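GGDEF family protein (Vibrio cholerae, PDB 5GZS) is a diguanylate cyclase whose periplasmic portion binds arginine in a solute-binding-protein-like domain, probably as a sensor that regulates cyclic di-GMP synthesis. Local coordinates at residues A[11-16]-A[143-148]; A[75-80]-A[138-143]; A[80-85]-A[152-157]. One frame throughout, in Å; residues are numbered along the deposited sequence.

Contact 1. Residues A[11-16]-A[143-148]; sequences EADDVV and QLKPML. With ARG (arginine), chain B.
At the guanidinium end of the arginine pocket, Glu11 lies across from Gln143. Glu11 OE2 accepts a hydrogen bond from NH2 of the bound arginine at 3.0 Å. The other carboxylate oxygen, Glu11 OE1, faces Gln143 NE2 at 3.2 Å. The carboxylate and amide planes are turned 51° apart. Both chains bend at chi2, and these bends let their polar ends meet although neither CB points across. Ala12 CB lies 4.1 Å from Gln143 NE2. In the family 3 solute-binding fold this is probably where the two lobes meet. The turn before helix 15-28 meets the start of helix 144-149. Beyond the pocket, Asp13 crosses the chain of Lys145, with OD2 against CB and CD. Asp13 OD2 is 3.7 Å from Lys145 CB. Lys145 bends at chi3 (-99°), and its NZ stays 4.0 Å from Asp13 OD2, too far for a salt bridge. Tyr202 OH hydrogen-bonds both groups. Arg18 pairs with the other oxygen, Asp13 OD1. A water links this carboxylate to the first turn of the helix: it donates to Asp13 OD2 at 3.0 Å and accepts from Lys145 N at 2.8 Å.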
loop_
_atom_site.group_PDB
_atom_site.type_symbol
_atom_site.label_atom_id
_atom_site.label_comp_id
_atom_site.label_asym_id
_atom_site.label_seq_id
_atom_site.Cartn_x
_atom_site.Cartn_y
_atom_site.Cartn_z
ATOM N N GLU A 11 6.714 3.232 36.027
ATOM C CA GLU A 11 7.710 4.036 35.327
ATOM C C GLU A 11 7.095 5.330 34.795
ATOM O O GLU A 11 6.196 5.301 33.955
ATOM C CB GLU A 11 8.334 3.238 34.182
ATOM C CG GLU A 11 9.695 3.750 33.738
ATOM C CD GLU A 11 9.849 3.765 32.230
ATOM O OE1 GLU A 11 10.649 4.578 31.721
ATOM O OE2 GLU A 11 9.168 2.966 31.553
ATOM N N ALA A 12 7.587 6.460 35.291
ATOM C CA ALA A 12 7.101 7.752 34.894
ATOM C C ALA A 12 5.619 7.846 35.212
ATOM O O ALA A 12 5.195 7.375 36.221
ATOM C CB ALA A 12 7.356 7.966 33.424
ATOM N N ASP A 13 4.849 8.498 34.362
ATOM C CA ASP A 13 3.426 8.689 34.568
ATOM C C ASP A 13 2.700 7.456 34.128
ATOM O O ASP A 13 2.309 7.346 33.003
ATOM C CB ASP A 13 2.939 9.865 33.751
ATOM C CG ASP A 13 1.574 10.291 34.116
ATOM O OD1 ASP A 13 1.185 10.115 35.247
ATOM O OD2 ASP A 13 0.875 10.834 33.282
ATOM N N ASP A 14 2.526 6.519 35.031
ATOM C CA ASP A 14 1.991 5.233 34.679
ATOM C C ASP A 14 0.527 5.209 34.978
ATOM O O ASP A 14 0.105 4.628 35.927
ATOM C CB ASP A 14 2.724 4.169 35.449
ATOM C CG ASP A 14 2.711 2.872 34.772
ATOM O OD1 ASP A 14 1.730 2.574 34.116
ATOM O OD2 ASP A 14 3.668 2.131 34.921
ATOM N N VAL A 15 -0.240 5.864 34.140
ATOM C CA VAL A 15 -1.597 6.110 34.430
ATOM C C VAL A 15 -2.411 4.843 34.357
ATOM O O VAL A 15 -3.354 4.691 35.067
ATOM C CB VAL A 15 -2.130 7.236 33.546
ATOM C CG1 VAL A 15 -1.672 7.054 32.144
ATOM C CG2 VAL A 15 -3.622 7.334 33.601
ATOM N N VAL A 16 -2.022 3.917 33.510
ATOM C CA VAL A 16 -2.800 2.685 33.411
ATOM C C VAL A 16 -2.537 1.766 34.603
ATOM O O VAL A 16 -3.417 0.999 35.007
ATOM C CB VAL A 16 -2.516 1.940 32.081
ATOM C CG1 VAL A 16 -3.224 0.608 32.024
ATOM C CG2 VAL A 16 -2.948 2.794 30.891
ATOM N N GLN A 143 5.511 8.202 29.066
ATOM C CA GLN A 143 6.326 9.350 28.724
ATOM C C GLN A 143 5.514 10.544 28.233
ATOM O O GLN A 143 6.045 11.646 28.133
ATOM C CB GLN A 143 7.345 8.962 27.663
ATOM C CG GLN A 143 8.206 7.765 28.024
ATOM C CD GLN A 143 9.021 7.977 29.291
ATOM O OE1 GLN A 143 9.359 9.110 29.642
ATOM N NE2 GLN A 143 9.370 6.875 29.973
ATOM N N LEU A 144 4.229 10.339 27.959
ATOM C CA LEU A 144 3.437 11.352 27.274
ATOM C C LEU A 144 3.408 12.705 27.989
ATOM O O LEU A 144 3.806 13.737 27.417
ATOM C CB LEU A 144 2.004 10.857 27.067
ATOM C CG LEU A 144 1.198 11.766 26.132
ATOM C CD1 LEU A 144 1.902 11.863 24.790
ATOM C CD2 LEU A 144 -0.218 11.250 25.942
ATOM N N LYS A 145 2.922 12.704 29.229
ATOM C CA LYS A 145 2.779 13.945 29.982
ATOM C C LYS A 145 4.156 14.637 30.185
ATOM O O LYS A 145 4.304 15.800 29.823
ATOM C CB LYS A 145 2.047 13.675 31.306
ATOM C CG LYS A 145 1.776 14.902 32.178
ATOM C CD LYS A 145 1.019 14.520 33.453
ATOM C CE LYS A 145 -0.448 14.825 33.266
ATOM N NZ LYS A 145 -1.397 14.061 34.134
ATOM N N PRO A 146 5.177 13.926 30.700
ATOM C CA PRO A 146 6.440 14.668 30.844
ATOM C C PRO A 146 7.045 15.093 29.511
ATOM O O PRO A 146 7.632 16.173 29.431
ATOM C CB PRO A 146 7.362 13.676 31.564
ATOM C CG PRO A 146 6.752 12.318 31.303
ATOM C CD PRO A 146 5.274 12.549 31.226
HETATM N N MSE A 147 6.887 14.276 28.476
HETATM C CA MSE A 147 7.473 14.603 27.176
HETATM C C MSE A 147 6.805 15.822 26.529
HETATM O O MSE A 147 7.490 16.714 26.057
HETATM C CB MSE A 147 7.402 13.396 26.235
HETATM C CG MSE A 147 8.517 13.298 25.225
HETATM SE SE MSE A 147 10.261 13.117 26.042
HETATM C CE MSE A 147 10.722 11.286 25.524
ATOM N N LEU A 148 5.479 15.878 26.513
ATOM C CA LEU A 148 4.796 17.017 25.896
ATOM C C LEU A 148 5.012 18.304 26.681
ATOM O O LEU A 148 4.841 19.390 26.134
ATOM C CB LEU A 148 3.298 16.746 25.754
ATOM C CG LEU A 148 2.845 16.172 24.413
ATOM C CD1 LEU A 148 3.515 14.845 24.166
ATOM C CD2 LEU A 148 1.361 16.010 24.404
HETATM N N ARG B . 4.736 -3.238 26.492
HETATM C CA ARG B . 6.070 -3.131 25.919
HETATM C C ARG B . 7.012 -4.153 26.545
HETATM O O ARG B . 8.015 -4.548 25.953
HETATM C CB ARG B . 6.615 -1.727 26.107
HETATM C CG ARG B . 6.822 -1.330 27.556
HETATM C CD ARG B . 7.033 0.167 27.615
HETATM N NE ARG B . 7.338 0.626 28.952
HETATM C CZ ARG B . 6.441 0.731 29.923
HETATM N NH1 ARG B . 5.173 0.393 29.708
HETATM N NH2 ARG B . 6.822 1.160 31.114
HETATM O OXT ARG B . 6.790 -4.609 27.660
HETATM O O HOH W 1 1.568 10.559 30.408
#

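Contact 2. Residues A[75-80]-A[138-143]. With ARG (arginine), chain B.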
loop_
_atom_site.group_PDB
_atom_site.type_symbol
_atom_site.label_atom_id
_atom_site.label_comp_id
_atom_site.label_asym_id
_atom_site.label_seq_id
_atom_site.Cartn_x
_atom_site.Cartn_y
_atom_site.Cartn_z
ATOM N N ASN A 75 -5.020 -5.474 28.633
ATOM C CA ASN A 75 -5.281 -4.156 28.013
ATOM C C ASN A 75 -4.302 -3.794 26.909
ATOM O O ASN A 75 -3.239 -4.408 26.781
ATOM C CB ASN A 75 -5.233 -3.046 29.064
ATOM C CG ASN A 75 -3.939 -3.071 29.878
ATOM O OD1 ASN A 75 -3.810 -3.835 30.847
ATOM N ND2 ASN A 75 -2.959 -2.249 29.469
ATOM N N ILE A 76 -4.654 -2.779 26.122
ATOM C CA ILE A 76 -3.724 -2.226 25.144
ATOM C C ILE A 76 -2.747 -1.275 25.837
ATOM O O ILE A 76 -2.855 -1.003 27.030
ATOM C CB ILE A 76 -4.439 -1.462 23.980
ATOM C CG1 ILE A 76 -5.121 -0.188 24.487
ATOM C CG2 ILE A 76 -5.405 -2.365 23.220
ATOM C CD1 ILE A 76 -5.918 0.519 23.438
ATOM N N GLU A 77 -1.789 -0.777 25.073
ATOM C CA GLU A 77 -0.823 0.171 25.584
ATOM C C GLU A 77 -0.633 1.278 24.543
ATOM O O GLU A 77 -0.172 1.026 23.428
ATOM C CB GLU A 77 0.487 -0.548 25.895
ATOM C CG GLU A 77 1.604 0.300 26.449
ATOM C CD GLU A 77 2.904 -0.498 26.510
ATOM O OE1 GLU A 77 3.208 -1.181 25.496
ATOM O OE2 GLU A 77 3.615 -0.446 27.551
ATOM N N TYR A 78 -1.011 2.501 24.892
ATOM C CA TYR A 78 -0.837 3.615 23.961
ATOM C C TYR A 78 0.664 3.835 23.717
ATOM O O TYR A 78 1.459 3.917 24.665
ATOM C CB TYR A 78 -1.504 4.880 24.490
ATOM C CG TYR A 78 -3.004 4.925 24.298
ATOM C CD1 TYR A 78 -3.861 4.268 25.169
ATOM C CD2 TYR A 78 -3.568 5.651 23.253
ATOM C CE1 TYR A 78 -5.227 4.325 24.991
ATOM C CE2 TYR A 78 -4.916 5.710 23.071
ATOM C CZ TYR A 78 -5.747 5.049 23.928
ATOM O OH TYR A 78 -7.117 5.123 23.739
ATOM N N THR A 79 1.036 3.908 22.442
ATOM C CA THR A 79 2.430 3.925 22.045
ATOM C C THR A 79 2.687 5.037 21.041
ATOM O O THR A 79 1.972 5.166 20.044
ATOM C CB THR A 79 2.858 2.567 21.452
ATOM O OG1 THR A 79 2.789 1.561 22.476
ATOM C CG2 THR A 79 4.299 2.631 20.902
ATOM N N TYR A 80 3.707 5.851 21.317
ATOM C CA TYR A 80 3.895 7.096 20.574
ATOM C C TYR A 80 5.302 7.236 20.002
ATOM O O TYR A 80 6.300 6.753 20.589
ATOM C CB TYR A 80 3.584 8.327 21.464
ATOM C CG TYR A 80 2.211 8.322 22.132
ATOM C CD1 TYR A 80 2.019 7.679 23.362
ATOM C CD2 TYR A 80 1.132 8.983 21.559
ATOM C CE1 TYR A 80 0.800 7.667 23.982
ATOM C CE2 TYR A 80 -0.111 8.991 22.176
ATOM C CZ TYR A 80 -0.267 8.315 23.392
ATOM O OH TYR A 80 -1.480 8.285 24.022
ATOM N N VAL A 138 10.572 6.214 20.369
ATOM C CA VAL A 138 9.350 5.441 20.442
ATOM C C VAL A 138 9.155 4.935 21.871
ATOM O O VAL A 138 9.969 4.166 22.371
ATOM C CB VAL A 138 9.358 4.261 19.439
ATOM C CG1 VAL A 138 8.261 3.268 19.764
ATOM C CG2 VAL A 138 9.190 4.785 18.016
ATOM N N ASP A 139 8.088 5.374 22.533
ATOM C CA ASP A 139 7.832 4.922 23.899
ATOM C C ASP A 139 6.357 4.997 24.302
ATOM O O ASP A 139 5.515 5.564 23.587
ATOM C CB ASP A 139 8.675 5.728 24.879
ATOM C CG ASP A 139 9.040 4.938 26.137
ATOM O OD1 ASP A 139 8.545 3.796 26.319
ATOM O OD2 ASP A 139 9.820 5.475 26.953
ATOM N N ALA A 140 6.050 4.423 25.460
ATOM C CA ALA A 140 4.664 4.268 25.917
ATOM C C ALA A 140 4.069 5.541 26.501
ATOM O O ALA A 140 4.739 6.561 26.623
ATOM C CB ALA A 140 4.583 3.170 26.932
ATOM N N ILE A 141 2.797 5.443 26.882
ATOM C CA ILE A 141 2.033 6.542 27.476
ATOM C C ILE A 141 2.709 7.103 28.726
ATOM O O ILE A 141 2.536 8.275 29.046
ATOM C CB ILE A 141 0.571 6.086 27.809
ATOM C CG1 ILE A 141 -0.310 7.269 28.222
ATOM C CG2 ILE A 141 0.562 5.015 28.875
ATOM C CD1 ILE A 141 -1.769 6.911 28.360
ATOM N N ASN A 142 3.499 6.278 29.414
ATOM C CA ASN A 142 4.303 6.740 30.561
ATOM C C ASN A 142 5.080 8.028 30.304
ATOM O O ASN A 142 5.283 8.853 31.204
ATOM C CB ASN A 142 5.281 5.652 30.969
ATOM C CG ASN A 142 4.588 4.338 31.261
ATOM O OD1 ASN A 142 4.018 3.708 30.364
ATOM N ND2 ASN A 142 4.627 3.921 32.518
ATOM N N GLN A 143 5.511 8.202 29.066
ATOM C CA GLN A 143 6.326 9.350 28.724
ATOM C C GLN A 143 5.514 10.544 28.233
ATOM O O GLN A 143 6.045 11.646 28.133
ATOM C CB GLN A 143 7.345 8.962 27.663
ATOM C CG GLN A 143 8.206 7.765 28.024
ATOM C CD GLN A 143 9.021 7.977 29.291
ATOM O OE1 GLN A 143 9.359 9.110 29.642
ATOM N NE2 GLN A 143 9.370 6.875 29.973
HETATM N N ARG B . 4.736 -3.238 26.492
HETATM C CA ARG B . 6.070 -3.131 25.919
HETATM C C ARG B . 7.012 -4.153 26.545
HETATM O O ARG B . 8.015 -4.548 25.953
HETATM C CB ARG B . 6.615 -1.727 26.107
HETATM C CG ARG B . 6.822 -1.330 27.556
HETATM C CD ARG B . 7.033 0.167 27.615
HETATM N NE ARG B . 7.338 0.626 28.952
HETATM C CZ ARG B . 6.441 0.731 29.923
HETATM N NH1 ARG B . 5.173 0.393 29.708
HETATM N NH2 ARG B . 6.822 1.160 31.114
HETATM O OXT ARG B . 6.790 -4.609 27.660
HETATM O O HOH W 2 2.286 1.914 29.566
#
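Glu77 and Ala140 meet beside the bound arginine, with Glu77 OE2 3.8 Å from Ala140 CB. Glu77 has CG anti to the backbone N (chi1 -180°) and an extended chain, which carries the carboxylate out to the ligand. Its two oxygens share the work. OE1 accepts from the alpha-amino N of the arginine at 2.7 Å, and OE2 accepts from the arginine's NH1 at 2.8 Å. One carboxylate thus faces two positive groups of the ligand. A water donates to Asn142 OD1 at 2.6 Å, with weak links to Glu77 OE2 and the ligand's NH1. Asn142 ND2 donates to Glu11 O, which helps to hold the amide near the guanidinium.

Behind this shell lies an antiparallel ladder. Strand 79-83 is the central strand of a three-stranded sheet, and strand 137-140 is one of its neighbours. Thr79 and Ala140 form a non-hydrogen-bonded pair. Tyr80 and Asp139 form the hydrogen-bonded pair, with Tyr80 N to Asp139 O at 2.9 Å (166°) and Asp139 N to Tyr80 O at 3.0 Å. The ladder frays at Ile141, whose N makes only a weak bond to Tyr78 O. Asp139 OD1 takes the N-H of Ala140 from above the carboxylate plane, while Tyr119 OH binds OD2.

Further out, Ile141 CA approaches the edge of the Tyr80 ring, 3.9 Å from Tyr80 CE1. Tyr78 CB packs on Ile141 CB. Helix 189-218 covers this side, and its Gln200 and Gln203 bind the hydroxyls of Tyr78 and Tyr80, respectively.

Contact 3. Residues A[80-85]-A[152-157]; sequences YLYSYG and LDVQLL
Leu81 and Gln155 form one hydrogen-bonded pair of an antiparallel ladder, and Ser83 and Asp153 form the next. The ladder joins strand 153-156, an outer strand of the three-stranded antiparallel sheet, to the central strand 79-83. Each pair has two backbone bonds. Leu81 N reaches Gln155 O at 2.9 Å, and Ser83 N reaches Asp153 O at 3.0 Å. Tyr80 with Leu156 and Tyr82 with Val154 are the non-hydrogen-bonded pairs. CA-H...O contacts add to them, such as Val154 CA to Leu81 O. Asp153 also turns OD1 back to the N-H of Val154.

Two leucines make CH-pi contacts. Leu156 CD1 sits over one face of the Tyr80 ring, 3.8 Å from its centroid, offset toward the rim. At the far end Leu152 CG lies over a face of the Tyr84 ring, 4.0 Å from the centroid. Leu152 CD1 reaches on towards the Tyr84 hydroxyl.

The other side-chain contacts are plain apolar ones. Val154 fits between two tyrosines. Its CB meets Tyr80 CD2 at 3.7 Å, and its CG1 meets Tyr82 CD1. Tyr82 has CG anti to the carbonyl carbon (chi1 -59°), which lays its ring alongside Val154. Tyr80 CB covers part of one face of that ring. Helices 144-149 and 189-218 pack on the face that carries Tyr80 and Val154. Off the strand end, Leu157 CD2 packs on Leu81 CB at 3.9 Å.

The rings of Tyr80 and Tyr82 therefore join Val154 in an apolar layer, while the Tyr82 hydroxyl crosslinks to strand 137-140 through Ala140 O, a residue of the arginine pocket.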
loop_
_atom_site.group_PDB
_atom_site.type_symbol
_atom_site.label_atom_id
_atom_site.label_comp_id
_atom_site.label_asym_id
_atom_site.label_seq_id
_atom_site.Cartn_x
_atom_site.Cartn_y
_atom_site.Cartn_z
ATOM N N TYR A 80 3.707 5.851 21.317
ATOM C CA TYR A 80 3.895 7.096 20.574
ATOM C C TYR A 80 5.302 7.236 20.002
ATOM O O TYR A 80 6.300 6.753 20.589
ATOM C CB TYR A 80 3.584 8.327 21.464
ATOM C CG TYR A 80 2.211 8.322 22.132
ATOM C CD1 TYR A 80 2.019 7.679 23.362
ATOM C CD2 TYR A 80 1.132 8.983 21.559
ATOM C CE1 TYR A 80 0.800 7.667 23.982
ATOM C CE2 TYR A 80 -0.111 8.991 22.176
ATOM C CZ TYR A 80 -0.267 8.315 23.392
ATOM O OH TYR A 80 -1.480 8.285 24.022
ATOM N N LEU A 81 5.363 7.892 18.840
ATOM C CA LEU A 81 6.603 8.486 18.350
ATOM C C LEU A 81 6.698 9.888 18.942
ATOM O O LEU A 81 5.869 10.756 18.629
ATOM C CB LEU A 81 6.639 8.553 16.815
ATOM C CG LEU A 81 7.840 9.313 16.220
ATOM C CD1 LEU A 81 9.191 8.641 16.561
ATOM C CD2 LEU A 81 7.660 9.454 14.736
ATOM N N TYR A 82 7.677 10.110 19.811
ATOM C CA TYR A 82 7.919 11.460 20.306
ATOM C C TYR A 82 8.947 12.184 19.426
ATOM O O TYR A 82 10.021 11.656 19.119
ATOM C CB TYR A 82 8.402 11.432 21.755
ATOM C CG TYR A 82 7.441 10.784 22.704
ATOM C CD1 TYR A 82 6.449 11.531 23.337
ATOM C CD2 TYR A 82 7.521 9.427 22.967
ATOM C CE1 TYR A 82 5.565 10.939 24.209
ATOM C CE2 TYR A 82 6.652 8.822 23.831
ATOM C CZ TYR A 82 5.666 9.574 24.445
ATOM O OH TYR A 82 4.813 8.952 25.317
ATOM N N SER A 83 8.635 13.404 19.031
ATOM C CA SER A 83 9.534 14.094 18.122
ATOM C C SER A 83 9.261 15.581 18.097
ATOM O O SER A 83 8.126 16.043 18.247
ATOM C CB SER A 83 9.431 13.516 16.697
ATOM O OG SER A 83 8.147 13.727 16.104
ATOM N N TYR A 84 10.338 16.326 17.929
ATOM C CA TYR A 84 10.254 17.760 17.775
ATOM C C TYR A 84 9.641 17.984 16.404
ATOM O O TYR A 84 10.228 17.592 15.391
ATOM C CB TYR A 84 11.650 18.408 17.938
ATOM C CG TYR A 84 12.041 18.590 19.392
ATOM C CD1 TYR A 84 11.283 19.408 20.222
ATOM C CD2 TYR A 84 13.146 17.940 19.943
ATOM C CE1 TYR A 84 11.601 19.586 21.556
ATOM C CE2 TYR A 84 13.486 18.118 21.297
ATOM C CZ TYR A 84 12.698 18.947 22.093
ATOM O OH TYR A 84 12.973 19.158 23.434
ATOM N N GLY A 85 8.436 18.544 16.370
ATOM C CA GLY A 85 7.756 18.788 15.107
ATOM C C GLY A 85 6.663 17.793 14.738
ATOM O O GLY A 85 5.745 18.125 13.982
ATOM N N LEU A 152 7.539 18.526 23.213
ATOM C CA LEU A 152 7.565 17.509 22.170
ATOM C C LEU A 152 6.180 17.217 21.608
ATOM O O LEU A 152 5.166 17.455 22.265
ATOM C CB LEU A 152 8.205 16.220 22.681
ATOM C CG LEU A 152 9.720 16.342 22.559
ATOM C CD1 LEU A 152 10.295 17.098 23.720
ATOM C CD2 LEU A 152 10.356 15.007 22.417
ATOM N N ASP A 153 6.142 16.717 20.376
ATOM C CA ASP A 153 4.881 16.289 19.777
ATOM C C ASP A 153 4.844 14.769 19.695
ATOM O O ASP A 153 5.872 14.103 19.810
ATOM C CB ASP A 153 4.693 16.899 18.389
ATOM C CG ASP A 153 3.212 17.059 17.993
ATOM O OD1 ASP A 153 2.306 16.529 18.677
ATOM O OD2 ASP A 153 2.956 17.723 16.962
ATOM N N VAL A 154 3.651 14.219 19.506
ATOM C CA VAL A 154 3.517 12.781 19.362
ATOM C C VAL A 154 2.771 12.423 18.099
ATOM O O VAL A 154 2.013 13.231 17.554
ATOM C CB VAL A 154 2.795 12.139 20.575
ATOM C CG1 VAL A 154 3.641 12.242 21.740
ATOM C CG2 VAL A 154 1.512 12.818 20.858
ATOM N N GLN A 155 3.046 11.215 17.622
ATOM C CA GLN A 155 2.192 10.519 16.677
ATOM C C GLN A 155 1.826 9.164 17.341
ATOM O O GLN A 155 2.716 8.361 17.671
ATOM C CB GLN A 155 2.904 10.348 15.335
ATOM C CG GLN A 155 2.239 9.394 14.339
ATOM C CD GLN A 155 3.244 8.829 13.307
ATOM O OE1 GLN A 155 4.413 9.230 13.268
ATOM N NE2 GLN A 155 2.793 7.878 12.494
ATOM N N LEU A 156 0.533 8.943 17.593
ATOM C CA LEU A 156 0.055 7.668 18.131
ATOM C C LEU A 156 0.365 6.572 17.147
ATOM O O LEU A 156 -0.067 6.630 16.000
ATOM C CB LEU A 156 -1.443 7.698 18.410
ATOM C CG LEU A 156 -1.968 6.456 19.147
ATOM C CD1 LEU A 156 -1.176 6.277 20.428
ATOM C CD2 LEU A 156 -3.477 6.533 19.453
ATOM N N LEU A 157 1.128 5.580 17.583
ATOM C CA LEU A 157 1.554 4.538 16.676
ATOM C C LEU A 157 0.602 3.356 16.644
ATOM O O LEU A 157 0.791 2.475 15.833
ATOM C CB LEU A 157 2.968 4.050 17.041
ATOM C CG LEU A 157 4.100 5.091 16.915
ATOM C CD1 LEU A 157 5.436 4.416 16.960
ATOM C CD2 LEU A 157 3.983 5.951 15.639
#

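From the N terminus, the chain leaves strand 6-10 and enters 11-16, which contact 1 later joins to 143-148, closing a loop of 126 residues. Contact 2 nests inside that loop. It returns 138-143 to 75-80, just before the helix of contact 1. Contact 3 crosses both, because 80-85 lies inside their loops while 152-157 follows them. Tyr80 is shared by contacts 2 and 3, and Gln143 by contacts 1 and 2. Contacts 2 and 3 place strands 137-140 and 153-156 on the two sides of strand 79-83. Contact 1 ties the intervening helix 144-149 to the turn before helix 15-28. Contacts 1 and 2 both reach the arginine.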